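Local coordinates for protein Polyphosphate:AMP phosphotransferase (Pseudomonas aeruginosa PAO1, PDB 3CZP) that uses inorganic polyphosphate as phosphate donor to convert AMP to ADP, and GMP to GDP less efficiently, with magnesium as cofactor, at residues Phe138-Cys143 and Arg205-Trp210; Glu306-Ala311 and Lys408-Ile413. All coordinates share one frame; numbering follows the deposited sequence. Where two conformers were deposited one is given.

Contact 1: residues Phe138-Cys143 and Arg205-Trp210. With ACT (acetate ion), chain D; EDO (1,2-ethanediol), chain G.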
loop_
_atom_site.group_PDB
_atom_site.type_symbol
_atom_site.label_atom_id
_atom_site.label_comp_id
_atom_site.label_asym_id
_atom_site.label_seq_id
_atom_site.Cartn_x
_atom_site.Cartn_y
_atom_site.Cartn_z
ATOM N N PHE A 138 -6.386 -13.278 -16.852
ATOM C CA PHE A 138 -6.362 -12.193 -15.865
ATOM C C PHE A 138 -7.696 -11.432 -15.972
ATOM O O PHE A 138 -8.440 -11.348 -15.004
ATOM C CB PHE A 138 -5.144 -11.331 -16.128
ATOM C CG PHE A 138 -5.014 -10.134 -15.241
ATOM C CD1 PHE A 138 -4.885 -10.246 -13.911
ATOM C CD2 PHE A 138 -5.030 -8.855 -15.788
ATOM C CE1 PHE A 138 -4.791 -9.130 -13.112
ATOM C CE2 PHE A 138 -4.894 -7.763 -14.995
ATOM C CZ PHE A 138 -4.774 -7.903 -13.650
ATOM N N GLU A 139 -8.031 -10.966 -17.173
ATOM C CA GLU A 139 -9.305 -10.247 -17.356
ATOM C C GLU A 139 -10.511 -11.058 -16.956
ATOM O O GLU A 139 -11.429 -10.515 -16.356
ATOM C CB GLU A 139 -9.487 -9.745 -18.746
ATOM C CG GLU A 139 -8.373 -8.756 -19.055
ATOM C CD GLU A 139 -8.414 -8.197 -20.389
ATOM O OE1 GLU A 139 -9.367 -8.504 -21.142
ATOM O OE2 GLU A 139 -7.424 -7.435 -20.707
ATOM N N ARG A 140 -10.483 -12.345 -17.263
ATOM C CA ARG A 140 -11.639 -13.205 -16.909
ATOM C C ARG A 140 -11.881 -13.258 -15.406
ATOM O O ARG A 140 -13.040 -13.269 -14.940
ATOM C CB ARG A 140 -11.467 -14.597 -17.491
ATOM C CG ARG A 140 -12.670 -15.502 -17.341
ATOM C CD ARG A 140 -12.402 -16.932 -17.752
ATOM N NE ARG A 140 -12.412 -16.985 -19.207
ATOM C CZ ARG A 140 -13.505 -17.152 -19.965
ATOM N NH1 ARG A 140 -14.715 -17.373 -19.426
ATOM N NH2 ARG A 140 -13.379 -17.112 -21.279
HETATM N N MSE A 141 -10.786 -13.323 -14.656
HETATM C CA MSE A 141 -10.864 -13.441 -13.208
HETATM C C MSE A 141 -11.381 -12.132 -12.608
HETATM O O MSE A 141 -12.165 -12.123 -11.689
HETATM C CB MSE A 141 -9.473 -13.803 -12.667
HETATM C CG MSE A 141 -9.316 -13.715 -11.157
HETATM SE SE MSE A 141 -7.537 -14.214 -10.556
HETATM C CE MSE A 141 -6.497 -13.114 -11.786
ATOM N N LEU A 142 -10.884 -11.027 -13.131
ATOM C CA LEU A 142 -11.328 -9.724 -12.675
ATOM C C LEU A 142 -12.766 -9.517 -12.884
ATOM O O LEU A 142 -13.430 -8.990 -11.983
ATOM C CB LEU A 142 -10.625 -8.607 -13.393
ATOM C CG LEU A 142 -9.148 -8.496 -13.130
ATOM C CD1 LEU A 142 -8.612 -7.256 -13.878
ATOM C CD2 LEU A 142 -8.853 -8.428 -11.617
ATOM N N CYS A 143 -13.248 -9.901 -14.054
ATOM C CA CYS A 143 -14.677 -9.816 -14.386
ATOM C C CYS A 143 -15.497 -10.823 -13.624
ATOM O O CYS A 143 -16.608 -10.509 -13.203
ATOM C CB CYS A 143 -14.923 -9.974 -15.893
ATOM S SG CYS A 143 -14.224 -8.632 -16.838
ATOM N N ARG A 205 -14.111 -10.613 -25.535
ATOM C CA ARG A 205 -15.034 -11.576 -24.942
ATOM C C ARG A 205 -16.342 -10.876 -24.691
ATOM O O ARG A 205 -16.406 -9.626 -24.655
ATOM C CB ARG A 205 -14.492 -12.095 -23.606
ATOM C CG ARG A 205 -13.282 -12.916 -23.730
ATOM C CD ARG A 205 -13.690 -14.273 -24.208
ATOM N NE ARG A 205 -12.556 -15.163 -24.357
ATOM C CZ ARG A 205 -11.789 -15.237 -25.428
ATOM N NH1 ARG A 205 -12.050 -14.492 -26.474
ATOM N NH2 ARG A 205 -10.803 -16.111 -25.456
ATOM N N ASP A 206 -17.386 -11.660 -24.520
ATOM C CA ASP A 206 -18.727 -11.106 -24.296
ATOM C C ASP A 206 -18.787 -10.268 -22.989
ATOM O O ASP A 206 -19.485 -9.230 -22.909
ATOM C CB ASP A 206 -19.751 -12.238 -24.256
ATOM C CG ASP A 206 -20.054 -12.825 -25.650
ATOM O OD1 ASP A 206 -19.544 -12.295 -26.705
ATOM O OD2 ASP A 206 -20.795 -13.844 -25.663
ATOM N N TYR A 207 -18.053 -10.707 -21.977
ATOM C CA TYR A 207 -17.991 -9.988 -20.673
ATOM C C TYR A 207 -16.938 -8.886 -20.632
ATOM O O TYR A 207 -16.857 -8.167 -19.669
ATOM C CB TYR A 207 -17.723 -10.993 -19.544
ATOM C CG TYR A 207 -16.496 -11.816 -19.802
ATOM C CD1 TYR A 207 -15.244 -11.306 -19.550
ATOM C CD2 TYR A 207 -16.588 -13.065 -20.388
ATOM C CE1 TYR A 207 -14.134 -11.994 -19.828
ATOM C CE2 TYR A 207 -15.456 -13.785 -20.642
ATOM C CZ TYR A 207 -14.252 -13.254 -20.335
ATOM O OH TYR A 207 -13.152 -13.944 -20.618
ATOM N N ALA A 208 -16.078 -8.796 -21.652
ATOM C CA ALA A 208 -15.103 -7.729 -21.731
ATOM C C ALA A 208 -14.681 -7.557 -23.227
ATOM O O ALA A 208 -13.656 -8.082 -23.675
ATOM C CB ALA A 208 -13.935 -8.020 -20.817
ATOM N N PRO A 209 -15.548 -6.879 -24.018
ATOM C CA PRO A 209 -15.325 -6.674 -25.444
ATOM C C PRO A 209 -14.207 -5.674 -25.718
ATOM O O PRO A 209 -13.939 -4.799 -24.893
ATOM C CB PRO A 209 -16.651 -6.086 -25.913
ATOM C CG PRO A 209 -17.602 -6.304 -24.811
ATOM C CD PRO A 209 -16.835 -6.307 -23.590
ATOM N N TRP A 210 -13.609 -5.763 -26.902
ATOM C CA TRP A 210 -12.791 -4.659 -27.403
ATOM C C TRP A 210 -13.718 -3.762 -28.200
ATOM O O TRP A 210 -14.517 -4.257 -29.025
ATOM C CB TRP A 210 -11.663 -5.156 -28.326
ATOM C CG TRP A 210 -10.434 -5.481 -27.634
ATOM C CD1 TRP A 210 -10.013 -6.717 -27.258
ATOM C CD2 TRP A 210 -9.445 -4.561 -27.201
ATOM N NE1 TRP A 210 -8.796 -6.626 -26.628
ATOM C CE2 TRP A 210 -8.421 -5.309 -26.591
ATOM C CE3 TRP A 210 -9.316 -3.165 -27.273
ATOM C CZ2 TRP A 210 -7.304 -4.715 -26.039
ATOM C CZ3 TRP A 210 -8.171 -2.571 -26.738
ATOM C CH2 TRP A 210 -7.203 -3.333 -26.117
HETATM C C ACT D . -17.132 -15.500 -23.939
HETATM O O ACT D . -17.124 -14.858 -25.030
HETATM O OXT ACT D . -16.258 -16.396 -23.804
HETATM C CH3 ACT D . -18.120 -15.236 -22.835
HETATM C C1 EDO G . -16.666 -13.651 -16.773
HETATM O O1 EDO G . -17.822 -13.094 -16.111
HETATM C C2 EDO G . -17.001 -15.014 -17.414
HETATM O O2 EDO G . -16.208 -16.110 -16.907
#

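Contact 2: residues Glu306-Ala311 and Lys408-Ile413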
loop_
_atom_site.group_PDB
_atom_site.type_symbol
_atom_site.label_atom_id
_atom_site.label_comp_id
_atom_site.label_asym_id
_atom_site.label_seq_id
_atom_site.Cartn_x
_atom_site.Cartn_y
_atom_site.Cartn_z
ATOM N N GLU A 306 -0.438 -24.714 5.327
ATOM C CA GLU A 306 -1.785 -25.054 5.672
ATOM C C GLU A 306 -1.750 -26.349 6.500
ATOM O O GLU A 306 -0.732 -27.071 6.526
ATOM C CB GLU A 306 -2.641 -25.259 4.412
ATOM C CG GLU A 306 -2.725 -24.105 3.384
ATOM C CD GLU A 306 -3.584 -22.887 3.797
ATOM O OE1 GLU A 306 -4.311 -22.968 4.791
ATOM O OE2 GLU A 306 -3.516 -21.831 3.085
ATOM N N GLY A 307 -2.847 -26.614 7.211
ATOM C CA GLY A 307 -3.040 -27.930 7.844
ATOM C C GLY A 307 -4.189 -27.893 8.795
ATOM O O GLY A 307 -4.763 -26.841 9.052
ATOM N N ASN A 308 -4.503 -29.048 9.357
ATOM C CA ASN A 308 -5.500 -29.153 10.387
ATOM C C ASN A 308 -5.189 -28.212 11.582
ATOM O O ASN A 308 -4.063 -27.822 11.821
ATOM C CB ASN A 308 -5.557 -30.625 10.862
ATOM C CG ASN A 308 -6.083 -31.584 9.783
ATOM O OD1 ASN A 308 -7.242 -31.457 9.320
ATOM N ND2 ASN A 308 -5.246 -32.567 9.397
ATOM N N ASP A 309 -6.212 -27.852 12.328
ATOM C CA ASP A 309 -6.021 -27.096 13.547
ATOM C C ASP A 309 -5.142 -27.903 14.493
ATOM O O ASP A 309 -5.231 -29.137 14.554
ATOM C CB ASP A 309 -7.355 -26.771 14.188
ATOM C CG ASP A 309 -8.137 -25.720 13.430
ATOM O OD1 ASP A 309 -7.559 -24.865 12.728
ATOM O OD2 ASP A 309 -9.375 -25.713 13.561
ATOM N N ALA A 310 -4.243 -27.207 15.189
ATOM C CA ALA A 310 -3.285 -27.850 16.094
ATOM C C ALA A 310 -2.267 -28.744 15.386
ATOM O O ALA A 310 -1.564 -29.490 16.043
ATOM C CB ALA A 310 -4.040 -28.647 17.204
ATOM N N ALA A 311 -2.166 -28.659 14.065
ATOM C CA ALA A 311 -1.237 -29.511 13.291
ATOM C C ALA A 311 0.211 -29.132 13.554
ATOM O O ALA A 311 1.126 -29.915 13.320
ATOM C CB ALA A 311 -1.543 -29.465 11.764
ATOM N N LYS A 408 4.819 -25.571 -0.843
ATOM C CA LYS A 408 3.481 -25.623 -0.235
ATOM C C LYS A 408 3.321 -26.839 0.692
ATOM O O LYS A 408 3.514 -27.974 0.272
ATOM C CB LYS A 408 2.425 -25.729 -1.355
ATOM C CG LYS A 408 2.297 -24.506 -2.255
ATOM C CD LYS A 408 1.136 -24.673 -3.231
ATOM C CE LYS A 408 1.394 -25.681 -4.336
ATOM N NZ LYS A 408 0.352 -25.663 -5.490
ATOM N N PHE A 409 2.944 -26.604 1.942
ATOM C CA PHE A 409 2.850 -27.659 2.946
ATOM C C PHE A 409 1.414 -27.838 3.444
ATOM O O PHE A 409 0.766 -26.883 3.852
ATOM C CB PHE A 409 3.768 -27.328 4.156
ATOM C CG PHE A 409 5.267 -27.241 3.818
ATOM C CD1 PHE A 409 6.013 -28.389 3.542
ATOM C CD2 PHE A 409 5.906 -26.025 3.764
ATOM C CE1 PHE A 409 7.325 -28.312 3.224
ATOM C CE2 PHE A 409 7.249 -25.960 3.469
ATOM C CZ PHE A 409 7.952 -27.095 3.196
ATOM N N TRP A 410 0.947 -29.079 3.466
ATOM C CA TRP A 410 -0.239 -29.443 4.171
ATOM C C TRP A 410 0.211 -30.308 5.304
ATOM O O TRP A 410 0.671 -31.416 5.084
ATOM C CB TRP A 410 -1.242 -30.231 3.307
ATOM C CG TRP A 410 -2.365 -30.683 4.138
ATOM C CD1 TRP A 410 -2.531 -31.930 4.725
ATOM C CD2 TRP A 410 -3.447 -29.873 4.624
ATOM N NE1 TRP A 410 -3.681 -31.930 5.517
ATOM C CE2 TRP A 410 -4.254 -30.693 5.470
ATOM C CE3 TRP A 410 -3.807 -28.534 4.437
ATOM C CZ2 TRP A 410 -5.399 -30.215 6.102
ATOM C CZ3 TRP A 410 -4.965 -28.060 5.081
ATOM C CH2 TRP A 410 -5.734 -28.884 5.899
ATOM N N LEU A 411 0.106 -29.784 6.515
ATOM C CA LEU A 411 0.473 -30.549 7.699
ATOM C C LEU A 411 -0.730 -31.379 8.131
ATOM O O LEU A 411 -1.767 -30.849 8.546
ATOM C CB LEU A 411 0.976 -29.663 8.852
ATOM C CG LEU A 411 2.489 -29.383 8.862
ATOM C CD1 LEU A 411 2.971 -28.725 7.596
ATOM C CD2 LEU A 411 2.819 -28.504 10.114
ATOM N N ALA A 412 -0.557 -32.695 8.057
ATOM C CA ALA A 412 -1.646 -33.631 8.312
ATOM C C ALA A 412 -1.479 -34.276 9.692
ATOM O O ALA A 412 -0.402 -34.760 10.029
ATOM C CB ALA A 412 -1.701 -34.683 7.196
ATOM N N ILE A 413 -2.554 -34.263 10.487
ATOM C CA ILE A 413 -2.602 -35.008 11.735
ATOM C C ILE A 413 -3.924 -35.771 11.759
ATOM O O ILE A 413 -4.845 -35.433 10.982
ATOM C CB ILE A 413 -2.471 -34.131 13.039
ATOM C CG1 ILE A 413 -3.624 -33.159 13.211
ATOM C CG2 ILE A 413 -1.104 -33.406 13.148
ATOM C CD1 ILE A 413 -3.420 -32.161 14.424
HETATM O O HOH W 1 -5.478 -34.059 7.027
#

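Contact 1: residues Phe138-Cys143 and Arg205-Trp210
Tyr207 points its phenol end at Arg140 on helix 125-144; a chi1 of 54°, with CG between the backbone N and the carbonyl carbon, holds its ring against the helix. The hydroxyl lies over one face of the guanidinium: Tyr207 OH is 3.2 Å from Arg140 NH2, at an angle too poor for a hydrogen bond, and the ring and guanidinium planes stand 68° apart. Arg140 NH2 pairs instead with Glu136, one turn back, while NH1 makes a weak hydrogen bond to O2 of an ethanediol. Arg205 also pairs with Glu136, which probably offsets the closeness of the two cations, Arg140 NH2 and Arg205 NE, 3.7 Å apart.

In the N-terminal PPK2 domain, the contact joins this helix to the loop leading from helix 186-203 into strand 210-214, outermost in the five-stranded parallel sheet. Cys143 meets the same ring nearer its CB end, with CB 3.9 Å from Tyr207 CD1 and the sulfur at the ring's edge. Cys143 SG also meets Ala208 CB at 4.0 Å, and both residues rest on Leu149 of strand 148-155. The ethanediol C1 lies over one face of the Tyr207 ring, 3.5 Å from CG; Arg205 CB packs on the opposite face.

Contact 2: residues Glu306-Ala311 and Lys408-Ile413
Backbone hydrogen bonds join Glu306 to the neighbouring strand through both its backbone N and its backbone O: Glu306 N donates to Phe409 O at 2.9 Å, and Leu411 N donates to Glu306 O at 2.8 Å. This is the parallel ladder between strands 300-307 and 404-412. Two residues further on, the bond from Asn308 N to Leu411 O is weak at 3.4 Å, as the first strand gives way to a type II turn from Asn308 to Ala311.

Aromatic contacts come from Trp410. With CG anti to the backbone N (chi1 174°), the indole is carried across the strand ending at Gly307. Gly307 CA sits over the six-membered ring, 3.3 Å from its centroid, in a CH-pi contact, while Glu306 CB reaches Trp410 CE3 at 3.5 Å. The Glu306 carboxylate leads away to Ser366.

A water ties the polar ends together, accepting from Asn308 ND2 at 2.8 Å and from Trp410 NE1 at 3.2 Å. It lies in the plane of the indole at its edge, and the Asn308 amide stands 78° from that plane.

On the sheet face that carries Leu411, opposite Trp410, Ala311 CB meets Leu411 CB at 3.9 Å. Ile413 CD1 makes van der Waals contact with the carbonyl oxygens of Asp309 and Ala310 and with Ala311 CA.

Strand 300-307 runs into a turn whose sequence, Gly-Asn-Asp-Ala-Ala followed by Gly-Lys, matches the GxxxxGK pattern of a P-loop (Walker A-type), consistent with phosphate binding in the P-loop NTPase fold.

Contact 1 belongs to the N-terminal PPK2 domain and contact 2 to the C-terminal one, on opposite sides of the chain's centre; their centres lie 36 Å apart and their nearest atoms about 15 Å. Both domains have a parallel sheet of strand order 2-3-1-4-5. Contact 2 takes in strands 300-307 and 404-412, whereas contact 1 lies beside strand 148-155, at the entry to strand 210-214. Helix 125-144 of contact 1 also faces the second domain, Leu142 touching Pro345. The N-terminal domain seems to be inactive, so catalysis probably falls to the domain of contact 2. A glycerol about 4 Å from the Ala311 side chain, probably from the crystallisation liquor, may mark a pocket there.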